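Local atomic coordinates of putative mannose-1-phosphate guanylyl transferase (Thermus thermophilus, PDB entry 2CU2), a protein that probably transfers a guanylyl group from GTP to mannose 1-phosphate to make GDP-mannose. Residues L77-L90 with L221-D234. Residues are numbered along the deposited sequence; the frame is centred on the assembly and turned at random.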
ATOM      1  N   LEU A  77      33.400   1.045  15.873  1.00 40.45           N
ATOM      2  CA  LEU A  77      32.303   0.186  16.283  1.00 40.43           C
ATOM      3  C   LEU A  77      31.931   0.365  17.747  1.00 41.42           C
ATOM      4  O   LEU A  77      32.746   0.120  18.636  1.00 41.00           O
ATOM      5  CB  LEU A  77      32.669  -1.276  16.008  1.00 42.06           C
ATOM      6  CG  LEU A  77      33.103  -1.577  14.567  1.00 43.75           C
ATOM      7  CD1 LEU A  77      33.499  -3.037  14.446  1.00 43.80           C
ATOM      8  CD2 LEU A  77      31.964  -1.254  13.598  1.00 42.96           C
ATOM      9  N   GLU A  78      30.698   0.803  17.983  1.00 41.40           N
ATOM     10  CA  GLU A  78      30.185   1.004  19.332  1.00 43.15           C
ATOM     11  C   GLU A  78      29.624  -0.327  19.825  1.00 43.57           C
ATOM     12  O   GLU A  78      28.666  -0.855  19.257  1.00 44.28           O
ATOM     13  CB  GLU A  78      29.081   2.067  19.329  1.00 44.54           C
ATOM     14  CG  GLU A  78      29.523   3.415  18.782  1.00 48.50           C
ATOM     15  CD  GLU A  78      28.356   4.332  18.426  1.00 52.27           C
ATOM     16  OE1 GLU A  78      27.704   4.868  19.350  1.00 54.46           O
ATOM     17  OE2 GLU A  78      28.096   4.524  17.218  1.00 55.27           O
ATOM     18  N   PRO A  79      30.217  -0.889  20.888  1.00 43.96           N
ATOM     19  CA  PRO A  79      29.760  -2.167  21.441  1.00 44.26           C
ATOM     20  C   PRO A  79      28.312  -2.183  21.932  1.00 44.24           C
ATOM     21  O   PRO A  79      27.628  -3.200  21.827  1.00 43.92           O
ATOM     22  CB  PRO A  79      30.762  -2.436  22.568  1.00 44.39           C
ATOM     23  CG  PRO A  79      31.206  -1.068  22.972  1.00 44.40           C
ATOM     24  CD  PRO A  79      31.373  -0.376  21.643  1.00 44.45           C
ATOM     25  N   LEU A  80      27.855  -1.058  22.470  1.00 43.55           N
ATOM     26  CA  LEU A  80      26.494  -0.855  22.939  1.00 43.46           C
ATOM     27  C   LEU A  80      25.994   0.537  22.565  1.00 41.85           C
ATOM     28  O   LEU A  80      26.747   1.408  22.150  1.00 42.41           O
ATOM     29  CB  LEU A  80      26.502  -1.006  24.461  1.00 43.55           C
ATOM     30  CG  LEU A  80      26.988  -2.385  24.906  1.00 44.89           C
ATOM     31  CD1 LEU A  80      26.960  -2.549  26.427  1.00 46.30           C
ATOM     32  CD2 LEU A  80      26.144  -3.520  24.334  1.00 46.49           C
ATOM     33  N   GLY A  81      24.667   0.717  22.683  1.00 41.15           N
ATOM     34  CA  GLY A  81      24.123   2.049  22.468  1.00 40.50           C
ATOM     35  C   GLY A  81      24.305   2.928  23.703  1.00 40.15           C
ATOM     36  O   GLY A  81      23.767   2.676  24.772  1.00 39.67           O
ATOM     37  N   ARG A  82      25.138   3.972  23.538  1.00 39.15           N
ATOM     38  CA  ARG A  82      25.348   4.932  24.616  1.00 39.61           C
ATOM     39  C   ARG A  82      25.115   6.374  24.156  1.00 39.95           C
ATOM     40  O   ARG A  82      25.667   7.328  24.690  1.00 39.56           O
ATOM     41  CB  ARG A  82      26.776   4.767  25.134  1.00 41.17           C
ATOM     42  CG  ARG A  82      26.813   4.187  26.547  1.00 44.45           C
ATOM     43  CD  ARG A  82      25.956   2.923  26.673  1.00 46.42           C
ATOM     44  NE  ARG A  82      26.246   2.231  27.931  1.00 46.67           N
ATOM     45  CZ  ARG A  82      25.569   1.097  28.185  1.00 50.08           C
ATOM     46  NH1 ARG A  82      24.680   0.645  27.316  1.00 48.16           N
ATOM     47  NH2 ARG A  82      25.809   0.423  29.313  1.00 49.91           N
ATOM     48  N   ASP A  83      24.294   6.512  23.099  1.00 39.05           N
ATOM     49  CA  ASP A  83      23.984   7.846  22.592  1.00 39.11           C
ATOM     50  C   ASP A  83      25.198   8.510  21.937  1.00 38.67           C
ATOM     51  O   ASP A  83      26.196   7.876  21.617  1.00 41.89           O
ATOM     52  CB  ASP A  83      23.482   8.703  23.757  1.00 41.95           C
ATOM     53  CG  ASP A  83      22.243   9.469  23.315  1.00 43.77           C
ATOM     54  OD1 ASP A  83      21.363   9.672  24.155  1.00 45.69           O
ATOM     55  OD2 ASP A  83      22.160   9.835  22.146  1.00 45.06           O
ATOM     56  N   THR A  84      25.069   9.830  21.702  1.00 36.26           N
ATOM     57  CA  THR A  84      26.150  10.563  21.047  1.00 35.16           C
ATOM     58  C   THR A  84      27.297  10.870  22.015  1.00 34.50           C
ATOM     59  O   THR A  84      28.447  11.027  21.628  1.00 35.73           O
ATOM     60  CB  THR A  84      25.576  11.870  20.501  1.00 35.31           C
ATOM     61  OG1 THR A  84      25.171  12.691  21.598  1.00 35.36           O
ATOM     62  CG2 THR A  84      24.351  11.579  19.629  1.00 32.45           C
ATOM     63  N   ALA A  85      27.016  11.020  23.321  1.00 32.56           N
ATOM     64  CA  ALA A  85      28.103  11.297  24.242  1.00 33.37           C
ATOM     65  C   ALA A  85      29.139  10.171  24.231  1.00 33.22           C
ATOM     66  O   ALA A  85      30.333  10.398  24.378  1.00 33.10           O
ATOM     67  CB  ALA A  85      27.515  11.458  25.638  1.00 34.52           C
ATOM     68  N   GLY A  86      28.593   8.950  24.089  1.00 34.06           N
ATOM     69  CA  GLY A  86      29.461   7.786  23.981  1.00 33.16           C
ATOM     70  C   GLY A  86      30.220   7.784  22.651  1.00 33.85           C
ATOM     71  O   GLY A  86      31.419   7.551  22.592  1.00 33.47           O
ATOM     72  N   ALA A  87      29.532   8.079  21.552  1.00 32.46           N
ATOM     73  CA  ALA A  87      30.198   8.145  20.257  1.00 31.15           C
ATOM     74  C   ALA A  87      31.251   9.258  20.264  1.00 29.83           C
ATOM     75  O   ALA A  87      32.349   9.087  19.745  1.00 29.71           O
ATOM     76  CB  ALA A  87      29.174   8.390  19.150  1.00 31.99           C
ATOM     77  N   VAL A  88      30.920  10.399  20.860  1.00 29.37           N
ATOM     78  CA  VAL A  88      31.861  11.514  20.917  1.00 28.05           C
ATOM     79  C   VAL A  88      33.103  11.119  21.728  1.00 29.75           C
ATOM     80  O   VAL A  88      34.224  11.497  21.387  1.00 29.31           O
ATOM     81  CB  VAL A  88      31.199  12.767  21.531  1.00 26.72           C
ATOM     82  CG1 VAL A  88      32.248  13.827  21.819  1.00 25.96           C
ATOM     83  CG2 VAL A  88      30.151  13.328  20.559  1.00 27.03           C
ATOM     84  N   LEU A  89      32.895  10.356  22.796  1.00 29.42           N
ATOM     85  CA  LEU A  89      34.001   9.886  23.625  1.00 30.53           C
ATOM     86  C   LEU A  89      35.005   9.133  22.753  1.00 30.60           C
ATOM     87  O   LEU A  89      36.202   9.398  22.800  1.00 31.10           O
ATOM     88  CB  LEU A  89      33.482   8.956  24.724  1.00 29.11           C
ATOM     89  CG  LEU A  89      34.523   8.048  25.393  1.00 30.28           C
ATOM     90  CD1 LEU A  89      35.518   8.891  26.169  1.00 29.09           C
ATOM     91  CD2 LEU A  89      33.817   7.055  26.316  1.00 31.19           C
ATOM     92  N   LEU A  90      34.508   8.199  21.954  1.00 31.85           N
ATOM     93  CA  LEU A  90      35.367   7.400  21.089  1.00 33.73           C
ATOM     94  C   LEU A  90      36.086   8.273  20.058  1.00 33.78           C
ATOM     95  O   LEU A  90      37.247   8.076  19.728  1.00 33.92           O
ATOM     96  CB  LEU A  90      34.495   6.368  20.374  1.00 33.86           C
ATOM     97  CG  LEU A  90      33.741   5.460  21.346  1.00 35.53           C
ATOM     98  CD1 LEU A  90      33.072   4.277  20.640  1.00 35.08           C
ATOM     99  CD2 LEU A  90      34.652   4.859  22.415  1.00 36.27           C
ATOM    100  N   LEU A 221      37.572  -1.517  25.338  1.00 35.13           N
ATOM    101  CA  LEU A 221      36.413  -0.767  24.870  1.00 36.81           C
ATOM    102  C   LEU A 221      35.106  -1.364  25.397  1.00 35.98           C
ATOM    103  O   LEU A 221      34.219  -0.672  25.882  1.00 36.69           O
ATOM    104  CB  LEU A 221      36.416  -0.789  23.341  1.00 37.59           C
ATOM    105  CG  LEU A 221      35.229  -0.032  22.741  1.00 37.42           C
ATOM    106  CD1 LEU A 221      35.142   1.411  23.244  1.00 38.49           C
ATOM    107  CD2 LEU A 221      35.287   0.050  21.216  1.00 38.58           C
ATOM    108  N   GLU A 222      34.989  -2.696  25.251  1.00 35.84           N
ATOM    109  CA  GLU A 222      33.783  -3.369  25.719  1.00 37.83           C
ATOM    110  C   GLU A 222      33.528  -3.098  27.203  1.00 37.39           C
ATOM    111  O   GLU A 222      32.437  -2.740  27.625  1.00 36.50           O
ATOM    112  CB  GLU A 222      33.955  -4.871  25.486  1.00 41.93           C
ATOM    113  CG  GLU A 222      32.987  -5.411  24.433  1.00 51.48           C
ATOM    114  CD  GLU A 222      32.320  -6.660  24.960  1.00 56.96           C
ATOM    115  OE1 GLU A 222      32.509  -6.978  26.126  1.00 59.57           O
ATOM    116  OE2 GLU A 222      31.610  -7.310  24.194  1.00 60.86           O
ATOM    117  N   GLU A 223      34.581  -3.322  28.013  1.00 35.39           N
ATOM    118  CA  GLU A 223      34.447  -3.091  29.446  1.00 35.43           C
ATOM    119  C   GLU A 223      34.030  -1.650  29.747  1.00 34.84           C
ATOM    120  O   GLU A 223      33.055  -1.390  30.440  1.00 33.66           O
ATOM    121  CB  GLU A 223      35.794  -3.393  30.105  1.00 37.23           C
ATOM    122  CG  GLU A 223      35.764  -3.175  31.618  1.00 37.70           C
ATOM    123  CD  GLU A 223      36.169  -1.751  31.927  1.00 39.45           C
ATOM    124  OE1 GLU A 223      37.215  -1.325  31.459  1.00 41.29           O
ATOM    125  OE2 GLU A 223      35.428  -1.076  32.640  1.00 40.28           O
ATOM    126  N   VAL A 224      34.851  -0.724  29.206  1.00 33.46           N
ATOM    127  CA  VAL A 224      34.594   0.698  29.435  1.00 33.20           C
ATOM    128  C   VAL A 224      33.167   1.105  29.038  1.00 34.92           C
ATOM    129  O   VAL A 224      32.450   1.756  29.785  1.00 35.06           O
ATOM    130  CB  VAL A 224      35.618   1.521  28.647  1.00 32.61           C
ATOM    131  CG1 VAL A 224      35.243   3.003  28.699  1.00 29.38           C
ATOM    132  CG2 VAL A 224      37.005   1.347  29.234  1.00 29.98           C
ATOM    133  N   TYR A 225      32.779   0.732  27.795  1.00 34.95           N
ATOM    134  CA  TYR A 225      31.468   1.156  27.289  1.00 37.85           C
ATOM    135  C   TYR A 225      30.308   0.609  28.137  1.00 39.43           C
ATOM    136  O   TYR A 225      29.297   1.264  28.359  1.00 39.45           O
ATOM    137  CB  TYR A 225      31.321   0.701  25.829  1.00 38.21           C
ATOM    138  CG  TYR A 225      30.838   1.827  24.971  1.00 36.71           C
ATOM    139  CD1 TYR A 225      31.660   2.929  24.753  1.00 36.36           C
ATOM    140  CD2 TYR A 225      29.598   1.758  24.331  1.00 35.81           C
ATOM    141  CE1 TYR A 225      31.255   3.949  23.902  1.00 36.96           C
ATOM    142  CE2 TYR A 225      29.184   2.783  23.487  1.00 36.24           C
ATOM    143  CZ  TYR A 225      30.002   3.881  23.280  1.00 38.42           C
ATOM    144  OH  TYR A 225      29.589   4.917  22.459  1.00 40.53           O
ATOM    145  N   ALA A 226      30.460  -0.650  28.595  1.00 38.25           N
ATOM    146  CA  ALA A 226      29.363  -1.268  29.347  1.00 38.24           C
ATOM    147  C   ALA A 226      28.999  -0.471  30.613  1.00 39.44           C
ATOM    148  O   ALA A 226      27.844  -0.343  30.996  1.00 39.72           O
ATOM    149  CB  ALA A 226      29.762  -2.702  29.721  1.00 38.01           C
ATOM    150  N   GLY A 227      30.045   0.050  31.289  1.00 39.22           N
ATOM    151  CA  GLY A 227      29.807   0.757  32.553  1.00 38.23           C
ATOM    152  C   GLY A 227      29.518   2.255  32.371  1.00 39.66           C
ATOM    153  O   GLY A 227      29.395   3.018  33.322  1.00 37.63           O
ATOM    154  N   LEU A 228      29.454   2.681  31.100  1.00 39.67           N
ATOM    155  CA  LEU A 228      29.196   4.079  30.776  1.00 40.99           C
ATOM    156  C   LEU A 228      27.684   4.352  30.770  1.00 41.63           C
ATOM    157  O   LEU A 228      26.887   3.539  30.319  1.00 41.86           O
ATOM    158  CB  LEU A 228      29.779   4.269  29.364  1.00 42.01           C
ATOM    159  CG  LEU A 228      30.108   5.708  28.952  1.00 43.48           C
ATOM    160  CD1 LEU A 228      31.161   6.393  29.815  1.00 43.01           C
ATOM    161  CD2 LEU A 228      30.667   5.763  27.537  1.00 42.11           C
ATOM    162  N   PRO A 229      27.283   5.507  31.336  1.00 41.08           N
ATOM    163  CA  PRO A 229      25.875   5.916  31.325  1.00 41.56           C
ATOM    164  C   PRO A 229      25.453   6.404  29.929  1.00 42.03           C
ATOM    165  O   PRO A 229      26.195   7.075  29.214  1.00 41.88           O
ATOM    166  CB  PRO A 229      25.772   7.066  32.313  1.00 41.56           C
ATOM    167  CG  PRO A 229      27.131   7.747  32.309  1.00 41.79           C
ATOM    168  CD  PRO A 229      28.083   6.504  32.033  1.00 40.33           C
ATOM    169  N   LYS A 230      24.211   6.057  29.536  1.00 42.65           N
ATOM    170  CA  LYS A 230      23.700   6.491  28.235  1.00 42.12           C
ATOM    171  C   LYS A 230      23.191   7.934  28.283  1.00 41.55           C
ATOM    172  O   LYS A 230      22.224   8.262  28.963  1.00 41.21           O
ATOM    173  CB  LYS A 230      22.554   5.548  27.827  1.00 43.54           C
ATOM    174  CG  LYS A 230      21.919   5.926  26.481  1.00 45.87           C
ATOM    175  CD  LYS A 230      20.659   5.113  26.172  1.00 46.69           C
ATOM    176  CE  LYS A 230      19.926   5.604  24.916  1.00 48.09           C
ATOM    177  NZ  LYS A 230      19.251   4.474  24.270  1.00 47.53           N
ATOM    178  N   ILE A 231      23.905   8.826  27.567  1.00 40.98           N
ATOM    179  CA  ILE A 231      23.507  10.230  27.545  1.00 40.92           C
ATOM    180  C   ILE A 231      23.952  10.914  26.254  1.00 41.44           C
ATOM    181  O   ILE A 231      24.975  10.589  25.661  1.00 40.51           O
ATOM    182  CB  ILE A 231      24.127  10.928  28.763  1.00 42.31           C
ATOM    183  CG1 ILE A 231      23.559  12.339  28.909  1.00 43.83           C
ATOM    184  CG2 ILE A 231      25.648  11.048  28.579  1.00 42.26           C
ATOM    185  CD1 ILE A 231      23.993  13.020  30.206  1.00 43.82           C
ATOM    186  N   SER A 232      23.119  11.865  25.780  1.00 39.64           N
ATOM    187  CA  SER A 232      23.492  12.619  24.592  1.00 40.31           C
ATOM    188  C   SER A 232      24.581  13.635  24.924  1.00 40.16           C
ATOM    189  O   SER A 232      24.787  14.018  26.065  1.00 40.66           O
ATOM    190  CB  SER A 232      22.251  13.336  24.055  1.00 39.89           C
ATOM    191  OG  SER A 232      22.096  14.586  24.719  1.00 40.45           O
ATOM    192  N   ILE A 233      25.331  14.037  23.887  1.00 39.88           N
ATOM    193  CA  ILE A 233      26.364  15.030  24.127  1.00 40.28           C
ATOM    194  C   ILE A 233      25.750  16.407  24.389  1.00 41.27           C
ATOM    195  O   ILE A 233      26.326  17.268  25.040  1.00 39.65           O
ATOM    196  CB  ILE A 233      27.273  15.076  22.903  1.00 40.58           C
ATOM    197  CG1 ILE A 233      28.480  15.974  23.180  1.00 40.62           C
ATOM    198  CG2 ILE A 233      26.501  15.669  21.710  1.00 39.53           C
ATOM    199  CD1 ILE A 233      29.357  15.432  24.312  1.00 40.30           C
ATOM    200  N   ASP A 234      24.543  16.605  23.824  1.00 42.95           N
ATOM    201  CA  ASP A 234      23.850  17.874  24.015  1.00 46.16           C
ATOM    202  C   ASP A 234      23.488  18.104  25.485  1.00 46.63           C
ATOM    203  O   ASP A 234      23.666  19.180  26.041  1.00 47.07           O
ATOM    204  CB  ASP A 234      22.575  17.850  23.169  1.00 48.78           C
ATOM    205  CG  ASP A 234      22.944  17.758  21.695  1.00 51.28           C
ATOM    206  OD1 ASP A 234      23.274  16.657  21.254  1.00 54.67           O
ATOM    207  OD2 ASP A 234      22.881  18.772  21.006  1.00 52.16           O
TER
HETATM  208  O   HOH W   1      27.218   8.395  26.780  1.00 34.94           O
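Tyr225 lays its ring between Pro79 and the start of helix 83-98. Pro79 covers one face in a CH-pi contact, with CD 4.2 Å from the ring centroid and displaced toward the rim. The proline ring and Tyr225 cross at about a right angle. Leu80 O and Gly86 O lie at the ring edge, in its plane. Leu90 touches Tyr225 CE1 through CD1, while its other branch, CD2, meets Leu221 CD1 at 3.6 Å. Next to it on the helix, Leu89 and Leu228 meet tip to tip through their CD2 atoms.

Arg82 bends at chi2, and its guanidinium turns to the end of helix 221-226. Its NE donates to Leu228 O at 2.8 Å, from 34° outside the carbonyl plane. NH2 adds a weak bond to Ala226 O. With alanine in place of Arg82, both donors are gone, and the turn after helix 221-226 is likely to be less firmly held.

Both segments belong to the GT-A nucleotidyltransferase domain. Residues 79-82 link strand 74-78 of its central sheet to helix 83-98, and residues 221-234 pack against that connection. Helix 206-216 adds His208 beside Ala85 and Leu228.

At the far end, Ile233 N donates to Thr84 OG1 in a nearly straight bond of 2.7 Å (165°). The Thr84 chi1 of 66° sets OG1 between its own N and carbonyl carbon, facing this N-H. Ser232 is the N-cap of helix 233-238, with OG bonded to Tyr235 N. Ile233 crosses Val88 at about a right angle, CG1 lying 4.1 Å from Val88 CG2. Water 1 lies between Arg82 O and Pro229 O, within hydrogen-bonding distance of both.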